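Local structure of farnesyl diphosphate synthase (Rhodobacter capsulatus, 3M0G) at residues Ser4-Glu9 with Ala49-Ala54; Glu262-Leu267 with Thr276-Ala281. The protein probably condenses isopentenyl diphosphate with farnesyl diphosphate, with magnesium as cofactor, to give geranylgeranyl diphosphate, a precursor of carotenoids and diterpenes. One frame throughout, in Å; residues are numbered along the deposited sequence.

Overall arrangement
Both contacts join helices of the all-helical prenyl synthase fold, and they lie about 14 Å apart, centre to centre. Contact 1 sets the N-terminal helix 3-23 against helix 44-55 and is mostly buried; contact 2 pairs helices 249-265 and 275-285, neighbours in sequence, and is only partly buried. They share no helix but touch: Glu-51 of contact 1 packs on Thr-276 and Leu-277 of contact 2, with Glu-51 OE1 3.3 Å from Thr-276 CG2. Each relies on one arginine. In contact 1 its guanidinium face receives the oxygens of a buried carboxylate, by charge; in contact 2 it holds a backbone carbonyl through two N-H groups beside a larger apolar seam.

Contact 1 of 2, residues Ser4-Glu9 with Ala49-Ala54; sequences SERLKE and AIESAA
Arg-6 of helix 3-23 and Glu-51 of helix 44-55 reach out to each other and form a salt bridge, NH1 of Arg-6 lying 2.8 Å from OE2 of Glu-51. The carboxylate meets one face of the guanidinium, the two planes 85° apart. OE1 of Glu-51 sits 3.3 Å from NH2 of Arg-6, nearer the rim of the same face. OE2 stands off the plane rather than in line with an N-H, so charge alone holds the pair. CG of Arg-6 is anti to the backbone N (chi1 -169°) and the chain then folds at chi2, which lays the guanidinium over the carboxylate. Beyond the charges little touches: CG2 of Ile-50 approaches Arg-6 NH1 obliquely, at 3.5 Å. Phe-47, one turn before Glu-51, also touches Arg-6, while Val-10 of helix 3-23 packs on both Ile-50 and Glu-51. With the CA atoms of Arg-6 and Glu-51 9.3 Å apart, long side chains tie the N-terminal helix to helix 44-55, and Glu-51 extends the packing to helix 275-285. The pairing is therefore electrostatic rather than directional, and the arginine's charge would probably help keep the buried Glu-51 carboxylate ionised.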
loop_
_atom_site.group_PDB
_atom_site.type_symbol
_atom_site.label_atom_id
_atom_site.label_comp_id
_atom_site.label_asym_id
_atom_site.label_seq_id
_atom_site.Cartn_x
_atom_site.Cartn_y
_atom_site.Cartn_z
ATOM N N SER B 4 14.910 -15.790 23.788
ATOM C CA SER B 4 13.515 -16.087 24.114
ATOM C C SER B 4 12.848 -14.946 24.878
ATOM O O SER B 4 11.727 -14.534 24.548
ATOM C CB SER B 4 13.417 -17.376 24.927
ATOM O OG SER B 4 12.060 -17.738 25.130
ATOM N N GLU B 5 13.546 -14.447 25.893
ATOM C CA GLU B 5 13.068 -13.333 26.695
ATOM C C GLU B 5 12.956 -12.086 25.828
ATOM O O GLU B 5 11.953 -11.389 25.885
ATOM C CB GLU B 5 14.014 -13.083 27.876
ATOM C CG GLU B 5 13.534 -12.047 28.886
ATOM C CD GLU B 5 14.667 -11.470 29.727
ATOM O OE1 GLU B 5 15.732 -11.139 29.156
ATOM O OE2 GLU B 5 14.488 -11.334 30.955
ATOM N N ARG B 6 13.987 -11.829 25.024
ATOM C CA ARG B 6 14.002 -10.690 24.111
ATOM C C ARG B 6 12.858 -10.780 23.095
ATOM O O ARG B 6 12.216 -9.778 22.778
ATOM C CB ARG B 6 15.361 -10.583 23.404
ATOM C CG ARG B 6 15.580 -9.279 22.636
ATOM C CD ARG B 6 15.561 -8.067 23.563
ATOM N NE ARG B 6 15.235 -6.837 22.846
ATOM C CZ ARG B 6 16.123 -5.925 22.459
ATOM N NH1 ARG B 6 15.711 -4.846 21.810
ATOM N NH2 ARG B 6 17.419 -6.090 22.694
ATOM N N LEU B 7 12.604 -11.992 22.610
ATOM C CA LEU B 7 11.525 -12.252 21.672
ATOM C C LEU B 7 10.178 -11.965 22.330
ATOM O O LEU B 7 9.292 -11.371 21.716
ATOM C CB LEU B 7 11.595 -13.709 21.206
ATOM C CG LEU B 7 11.061 -14.135 19.838
ATOM C CD1 LEU B 7 11.130 -13.020 18.787
ATOM C CD2 LEU B 7 11.817 -15.392 19.366
ATOM N N LYS B 8 10.057 -12.373 23.591
ATOM C CA LYS B 8 8.844 -12.181 24.380
ATOM C C LYS B 8 8.600 -10.701 24.693
ATOM O O LYS B 8 7.456 -10.239 24.637
ATOM C CB LYS B 8 8.929 -12.987 25.679
ATOM C CG LYS B 8 7.695 -13.823 26.002
ATOM C CD LYS B 8 6.507 -12.983 26.464
ATOM C CE LYS B 8 5.270 -13.854 26.664
ATOM N NZ LYS B 8 4.028 -13.038 26.751
ATOM N N GLU B 9 9.675 -9.971 25.016
ATOM C CA GLU B 9 9.604 -8.524 25.265
ATOM C C GLU B 9 9.113 -7.757 24.034
ATOM O O GLU B 9 8.276 -6.854 24.154
ATOM C CB GLU B 9 10.962 -7.972 25.731
ATOM C CG GLU B 9 11.332 -8.334 27.165
ATOM C CD GLU B 9 12.771 -7.963 27.543
ATOM O OE1 GLU B 9 13.498 -8.857 28.047
ATOM O OE2 GLU B 9 13.175 -6.791 27.343
ATOM N N ALA B 49 13.654 -5.629 13.089
ATOM C CA ALA B 49 13.702 -4.184 12.947
ATOM C C ALA B 49 14.264 -3.597 14.221
ATOM O O ALA B 49 15.215 -2.808 14.196
ATOM C CB ALA B 49 12.298 -3.625 12.684
ATOM N N ILE B 50 13.675 -4.002 15.343
ATOM C CA ILE B 50 14.098 -3.491 16.657
ATOM C C ILE B 50 15.527 -3.894 17.017
ATOM O O ILE B 50 16.268 -3.139 17.703
ATOM C CB ILE B 50 13.116 -3.951 17.769
ATOM C CG1 ILE B 50 11.779 -3.206 17.620
ATOM C CG2 ILE B 50 13.718 -3.701 19.169
ATOM C CD1 ILE B 50 10.567 -3.862 18.315
ATOM N N GLU B 51 15.891 -5.111 16.614
ATOM C CA GLU B 51 17.186 -5.647 16.945
ATOM C C GLU B 51 18.272 -5.015 16.097
ATOM O O GLU B 51 19.367 -4.763 16.569
ATOM C CB GLU B 51 17.193 -7.164 16.818
ATOM C CG GLU B 51 16.269 -7.875 17.809
ATOM C CD GLU B 51 16.428 -7.409 19.241
ATOM O OE1 GLU B 51 17.472 -7.711 19.875
ATOM O OE2 GLU B 51 15.494 -6.744 19.748
ATOM N N SER B 52 17.950 -4.735 14.842
ATOM C CA SER B 52 18.913 -4.122 13.943
ATOM C C SER B 52 19.062 -2.641 14.253
ATOM O O SER B 52 20.116 -2.068 13.991
ATOM C CB SER B 52 18.516 -4.347 12.480
ATOM O OG SER B 52 17.275 -3.735 12.177
ATOM N N ALA B 53 18.020 -2.030 14.822
ATOM C CA ALA B 53 18.109 -0.647 15.297
ATOM C C ALA B 53 19.019 -0.589 16.513
ATOM O O ALA B 53 19.908 0.267 16.593
ATOM C CB ALA B 53 16.729 -0.086 15.635
ATOM N N ALA B 54 18.818 -1.536 17.426
ATOM C CA ALA B 54 19.642 -1.641 18.633
ATOM C C ALA B 54 21.144 -1.700 18.345
ATOM O O ALA B 54 21.936 -1.082 19.054
ATOM C CB ALA B 54 19.215 -2.861 19.436
#

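Contact 2 of 2, residues Glu262-Leu267 with Thr276-Ala281; sequences EAEAAL and TLRACA
Arg-278 reaches across to the backbone of helix 249-265 and grips one atom, the carbonyl oxygen of Glu-264, with NE and NH2 along one edge of its guanidinium. NE of Arg-278 donates to Glu-264 O at 2.8 Å and NH2 of Arg-278 to the same oxygen at 2.7 Å, both bonds somewhat bent at 144°. The oxygen lies in the guanidinium plane, whereas both donors are tilted from the carbonyl plane, toward the same face of it. Within its own segment this carbonyl receives only a weak bond, from Leu-267 N. CG of Arg-278 stands anti to the carbonyl carbon (chi1 -71°), and the chain runs straight on to NE, crossing the Glu-264 side chain obliquely with their CG atoms 3.7 Å apart. The two flat end groups stand nearly perpendicular; the Glu-264 carboxylate turns to Arg-282, with which OE2 forms a salt bridge. A methionine in place of Arg-278 would probably leave the Glu-264 carbonyl without its two N-H donors, keeping little more than the packing on the glutamate's methylenes. On the side facing helix 199-219, Leu-267 and Leu-277 meet at about a right angle, CD1 of Leu-267 3.6 Å from CB of Leu-277. Farther along, CB of Ala-263 lies 4.4 Å from CB of Ala-281. The two helices form an antiparallel hairpin; helix 199-219 covers the apolar side through Leu-201, Tyr-204 and Ala-207, and helix 44-55 meets Leu-277 with Glu-51 and Ile-55.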
loop_
_atom_site.group_PDB
_atom_site.type_symbol
_atom_site.label_atom_id
_atom_site.label_comp_id
_atom_site.label_asym_id
_atom_site.label_seq_id
_atom_site.Cartn_x
_atom_site.Cartn_y
_atom_site.Cartn_z
ATOM N N GLU B 262 26.166 -18.541 6.981
ATOM C CA GLU B 262 26.455 -17.439 6.063
ATOM C C GLU B 262 25.882 -16.135 6.624
ATOM O O GLU B 262 26.505 -15.083 6.497
ATOM C CB GLU B 262 25.870 -17.681 4.667
ATOM C CG GLU B 262 26.238 -19.006 4.006
ATOM C CD GLU B 262 27.494 -18.948 3.153
ATOM O OE1 GLU B 262 28.587 -18.663 3.692
ATOM O OE2 GLU B 262 27.395 -19.214 1.930
ATOM N N ALA B 263 24.691 -16.231 7.231
ATOM C CA ALA B 263 24.013 -15.090 7.824
ATOM C C ALA B 263 24.781 -14.560 9.030
ATOM O O ALA B 263 24.887 -13.354 9.203
ATOM C CB ALA B 263 22.607 -15.455 8.222
ATOM N N GLU B 264 25.301 -15.467 9.850
ATOM C CA GLU B 264 26.114 -15.109 11.024
ATOM C C GLU B 264 27.418 -14.443 10.626
ATOM O O GLU B 264 27.889 -13.541 11.320
ATOM C CB GLU B 264 26.464 -16.351 11.845
ATOM C CG GLU B 264 25.353 -16.897 12.712
ATOM C CD GLU B 264 25.800 -18.111 13.479
ATOM O OE1 GLU B 264 25.833 -19.217 12.896
ATOM O OE2 GLU B 264 26.146 -17.964 14.662
ATOM N N ALA B 265 28.015 -14.924 9.533
ATOM C CA ALA B 265 29.292 -14.389 9.038
ATOM C C ALA B 265 29.093 -12.981 8.466
ATOM O O ALA B 265 29.964 -12.124 8.597
ATOM C CB ALA B 265 29.898 -15.332 7.981
ATOM N N ALA B 266 27.938 -12.744 7.840
ATOM C CA ALA B 266 27.605 -11.405 7.325
ATOM C C ALA B 266 27.671 -10.300 8.388
ATOM O O ALA B 266 27.850 -9.119 8.054
ATOM C CB ALA B 266 26.247 -11.414 6.643
ATOM N N LEU B 267 27.561 -10.682 9.662
ATOM C CA LEU B 267 27.481 -9.706 10.757
ATOM C C LEU B 267 28.794 -9.521 11.533
ATOM O O LEU B 267 28.861 -8.758 12.511
ATOM C CB LEU B 267 26.313 -10.039 11.691
ATOM C CG LEU B 267 24.894 -10.014 11.092
ATOM C CD1 LEU B 267 23.899 -10.351 12.193
ATOM C CD2 LEU B 267 24.527 -8.687 10.464
ATOM N N THR B 276 22.763 -11.308 19.356
ATOM C CA THR B 276 21.317 -11.504 19.404
ATOM C C THR B 276 20.757 -11.817 17.996
ATOM O O THR B 276 19.931 -12.705 17.849
ATOM C CB THR B 276 20.596 -10.312 20.069
ATOM O OG1 THR B 276 21.103 -10.153 21.390
ATOM C CG2 THR B 276 19.092 -10.552 20.150
ATOM N N LEU B 277 21.242 -11.124 16.966
ATOM C CA LEU B 277 20.855 -11.468 15.586
ATOM C C LEU B 277 21.388 -12.817 15.093
ATOM O O LEU B 277 20.724 -13.492 14.300
ATOM C CB LEU B 277 21.247 -10.365 14.604
ATOM C CG LEU B 277 20.447 -9.059 14.612
ATOM C CD1 LEU B 277 20.891 -8.147 13.491
ATOM C CD2 LEU B 277 18.976 -9.336 14.496
ATOM N N ARG B 278 22.596 -13.184 15.512
ATOM C CA ARG B 278 23.140 -14.509 15.220
ATOM C C ARG B 278 22.266 -15.601 15.849
ATOM O O ARG B 278 21.976 -16.594 15.208
ATOM C CB ARG B 278 24.615 -14.625 15.655
ATOM C CG ARG B 278 25.565 -13.809 14.761
ATOM C CD ARG B 278 27.030 -13.816 15.231
ATOM N NE ARG B 278 27.920 -13.568 14.094
ATOM C CZ ARG B 278 29.179 -13.149 14.174
ATOM N NH1 ARG B 278 29.739 -12.905 15.353
ATOM N NH2 ARG B 278 29.878 -12.960 13.060
ATOM N N ALA B 279 21.811 -15.384 17.077
ATOM C CA ALA B 279 20.930 -16.355 17.757
ATOM C C ALA B 279 19.568 -16.482 17.065
ATOM O O ALA B 279 19.021 -17.587 16.944
ATOM C CB ALA B 279 20.779 -16.003 19.252
ATOM N N CYS B 280 19.046 -15.357 16.569
ATOM C CA CYS B 280 17.779 -15.370 15.856
ATOM C C CYS B 280 17.853 -16.228 14.590
ATOM O O CYS B 280 16.915 -16.962 14.289
ATOM C CB CYS B 280 17.331 -13.955 15.501
ATOM S SG CYS B 280 15.729 -13.910 14.671
ATOM N N ALA B 281 18.960 -16.130 13.856
ATOM C CA ALA B 281 19.143 -16.909 12.627
ATOM C C ALA B 281 19.145 -18.402 12.938
ATOM O O ALA B 281 18.594 -19.213 12.194
ATOM C CB ALA B 281 20.429 -16.509 11.921
#